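Local coordinates for ribosome-inactivating protein (PDB 2G5X) that belongs to the ribosome-inactivating proteins, plant toxins that act against ribosomes, and is known as lychnin from Lychnis chalcedonica, at residues 67-72 / 115-120. Numbering follows the deposited sequence.
Sequences DAYLVG and CASTYT
Y69 reaches across to S117 with the phenol end of its ring, and the serine hydroxyl meets the ring at its edge, close to the ring plane. The phenol donates a hydrogen bond, Y69 OH to S117 OG at 2.8 Å, while S117 OG also lies only 3.0 Å from Y69 CE1, at the ring edge next to the hydroxyl. CG anti to the backbone N (chi1 -167°) carries the ring out so that its hydroxyl end reaches S117; tyrosine suits the place by putting a polar OH at the end of a long flat side chain. Serine suits its own because its hydroxyl can accept from Y69 OH and donate to the carboxylate oxygen D90 OD2, so two partners hold this buried oxygen. T118 adds a lighter touch, its methyl CG2 lying 3.7 Å from Y69 OH.

In the mixed sheet of this ribosome-inactivating protein, Y69 stands near the start of strand 69-76, where A68 and Y69 together face R64 in a G1 beta bulge; T118 is the N-cap residue of helix 119-126, apt because its OG1 accepts from the first-turn backbone N of D121. Between the backbones, one water donates to both L70 O and S117 O, each at 2.8 Å, and it lies over one face of the Y69 ring, offset toward the rim. The branched aliphatic side chain of L70 suits its buried place against L61, F63 and F88.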
ATOM      1  N   ASP A  67       1.673 -10.736   3.240  1.00  8.45           N
ATOM      2  CA  ASP A  67       0.774  -9.918   4.050  1.00  8.91           C
ATOM      3  C   ASP A  67       0.486  -8.511   3.528  1.00  8.42           C
ATOM      4  O   ASP A  67      -0.138  -7.711   4.227  1.00  9.92           O
ATOM      5  CB  ASP A  67       1.333  -9.814   5.470  1.00  9.15           C
ATOM      6  CG  ASP A  67       2.758  -9.277   5.504  1.00 11.97           C
ATOM      7  OD1 ASP A  67       3.262  -8.846   4.445  1.00 11.27           O
ATOM      8  OD2 ASP A  67       3.374  -9.281   6.589  1.00 11.45           O
ATOM      9  N   ALA A  68       0.937  -8.213   2.312  1.00  8.17           N
ATOM     10  CA  ALA A  68       0.722  -6.901   1.694  1.00  8.09           C
ATOM     11  C   ALA A  68       1.306  -5.757   2.536  1.00  8.59           C
ATOM     12  O   ALA A  68       0.721  -4.680   2.642  1.00  8.86           O
ATOM     13  CB  ALA A  68      -0.777  -6.677   1.456  1.00  9.21           C
ATOM     14  N   TYR A  69       2.481  -5.998   3.106  1.00  7.80           N
ATOM     15  CA  TYR A  69       3.172  -5.026   3.953  1.00  8.94           C
ATOM     16  C   TYR A  69       4.216  -4.221   3.157  1.00  8.65           C
ATOM     17  O   TYR A  69       5.065  -4.799   2.487  1.00  9.08           O
ATOM     18  CB  TYR A  69       3.833  -5.793   5.100  1.00 10.78           C
ATOM     19  CG  TYR A  69       4.338  -4.955   6.240  1.00 13.85           C
ATOM     20  CD1 TYR A  69       5.670  -4.547   6.294  1.00 15.64           C
ATOM     21  CD2 TYR A  69       3.492  -4.588   7.283  1.00 14.80           C
ATOM     22  CE1 TYR A  69       6.147  -3.797   7.361  1.00 17.11           C
ATOM     23  CE2 TYR A  69       3.958  -3.836   8.357  1.00 17.14           C
ATOM     24  CZ  TYR A  69       5.284  -3.446   8.390  1.00 16.47           C
ATOM     25  OH  TYR A  69       5.752  -2.712   9.454  1.00 17.49           O
ATOM     26  N   LEU A  70       4.151  -2.891   3.238  1.00  7.74           N
ATOM     27  CA  LEU A  70       5.090  -2.023   2.510  1.00  6.51           C
ATOM     28  C   LEU A  70       6.492  -2.020   3.130  1.00  6.62           C
ATOM     29  O   LEU A  70       6.658  -1.685   4.304  1.00  5.54           O
ATOM     30  CB  LEU A  70       4.553  -0.584   2.464  1.00  7.92           C
ATOM     31  CG  LEU A  70       5.400   0.435   1.685  1.00  7.44           C
ATOM     32  CD1 LEU A  70       5.360   0.113   0.198  1.00  9.14           C
ATOM     33  CD2 LEU A  70       4.878   1.845   1.938  1.00  8.25           C
ATOM     34  N   VAL A  71       7.501  -2.375   2.334  1.00  5.64           N
ATOM     35  CA  VAL A  71       8.876  -2.425   2.833  1.00  6.38           C
ATOM     36  C   VAL A  71       9.806  -1.329   2.307  1.00  7.27           C
ATOM     37  O   VAL A  71      10.919  -1.170   2.811  1.00  5.57           O
ATOM     38  CB  VAL A  71       9.534  -3.800   2.536  1.00  7.45           C
ATOM     39  CG1 VAL A  71       8.705  -4.925   3.163  1.00  7.50           C
ATOM     40  CG2 VAL A  71       9.670  -4.007   1.031  1.00  8.31           C
ATOM     41  N   GLY A  72       9.356  -0.574   1.309  1.00  6.11           N
ATOM     42  CA  GLY A  72      10.184   0.488   0.757  1.00  7.56           C
ATOM     43  C   GLY A  72       9.721   0.935  -0.617  1.00  5.94           C
ATOM     44  O   GLY A  72       8.650   0.530  -1.074  1.00  6.66           O
ATOM     45  N   CYS A 115      13.135   6.374   8.431  1.00 12.26           N
ATOM     46  CA  CYS A 115      12.030   5.901   9.262  1.00 10.65           C
ATOM     47  C   CYS A 115      11.781   4.405   9.074  1.00 11.09           C
ATOM     48  O   CYS A 115      12.297   3.796   8.134  1.00  8.72           O
ATOM     49  CB  CYS A 115      10.747   6.693   8.969  1.00 14.49           C
ATOM     50  SG  CYS A 115       9.896   6.291   7.427  1.00 15.30           S
ATOM     51  N   ALA A 116      11.005   3.818   9.985  1.00  9.32           N
ATOM     52  CA  ALA A 116      10.681   2.392   9.932  1.00  9.10           C
ATOM     53  C   ALA A 116       9.346   2.132   9.230  1.00 10.27           C
ATOM     54  O   ALA A 116       8.586   3.061   8.955  1.00 11.20           O
ATOM     55  CB  ALA A 116      10.656   1.810  11.340  1.00  9.79           C
ATOM     56  N   SER A 117       9.065   0.856   8.968  1.00  9.41           N
ATOM     57  CA  SER A 117       7.850   0.433   8.268  1.00  9.58           C
ATOM     58  C   SER A 117       6.584   0.264   9.107  1.00  9.16           C
ATOM     59  O   SER A 117       5.490   0.119   8.559  1.00  9.24           O
ATOM     60  CB  SER A 117       8.119  -0.896   7.568  1.00  9.81           C
ATOM     61  OG  SER A 117       8.246  -1.931   8.531  1.00 11.58           O
ATOM     62  N   THR A 118       6.729   0.258  10.425  1.00  8.98           N
ATOM     63  CA  THR A 118       5.589   0.062  11.317  1.00  8.91           C
ATOM     64  C   THR A 118       4.618   1.231  11.371  1.00  9.64           C
ATOM     65  O   THR A 118       4.993   2.384  11.138  1.00  7.76           O
ATOM     66  CB  THR A 118       6.060  -0.196  12.752  1.00  9.19           C
ATOM     67  OG1 THR A 118       6.911   0.879  13.166  1.00  9.25           O
ATOM     68  CG2 THR A 118       6.825  -1.516  12.840  1.00  9.73           C
ATOM     69  N   TYR A 119       3.361   0.930  11.684  1.00  9.89           N
ATOM     70  CA  TYR A 119       2.358   1.979  11.798  1.00 10.57           C
ATOM     71  C   TYR A 119       2.769   2.917  12.924  1.00 10.61           C
ATOM     72  O   TYR A 119       2.606   4.131  12.821  1.00 10.18           O
ATOM     73  CB  TYR A 119       0.974   1.386  12.093  1.00 11.68           C
ATOM     74  CG  TYR A 119       0.113   1.183  10.865  1.00 16.04           C
ATOM     75  CD1 TYR A 119      -0.102   2.225   9.959  1.00 18.34           C
ATOM     76  CD2 TYR A 119      -0.505  -0.043  10.616  1.00 17.42           C
ATOM     77  CE1 TYR A 119      -0.910   2.052   8.837  1.00 20.71           C
ATOM     78  CE2 TYR A 119      -1.313  -0.227   9.496  1.00 18.49           C
ATOM     79  CZ  TYR A 119      -1.510   0.824   8.612  1.00 19.45           C
ATOM     80  OH  TYR A 119      -2.307   0.644   7.501  1.00 20.36           O
ATOM     81  N   THR A 120       3.314   2.355  13.998  1.00 10.61           N
ATOM     82  CA  THR A 120       3.738   3.171  15.129  1.00 10.67           C
ATOM     83  C   THR A 120       4.804   4.204  14.758  1.00  9.71           C
ATOM     84  O   THR A 120       4.647   5.392  15.055  1.00  9.98           O
ATOM     85  CB  THR A 120       4.271   2.300  16.288  1.00 12.37           C
ATOM     86  OG1 THR A 120       5.299   1.430  15.804  1.00 13.99           O
ATOM     87  CG2 THR A 120       3.147   1.475  16.890  1.00 12.61           C
TER
HETATM   88  O   HOH W   1       4.747  -0.362   5.909  1.00 13.00           O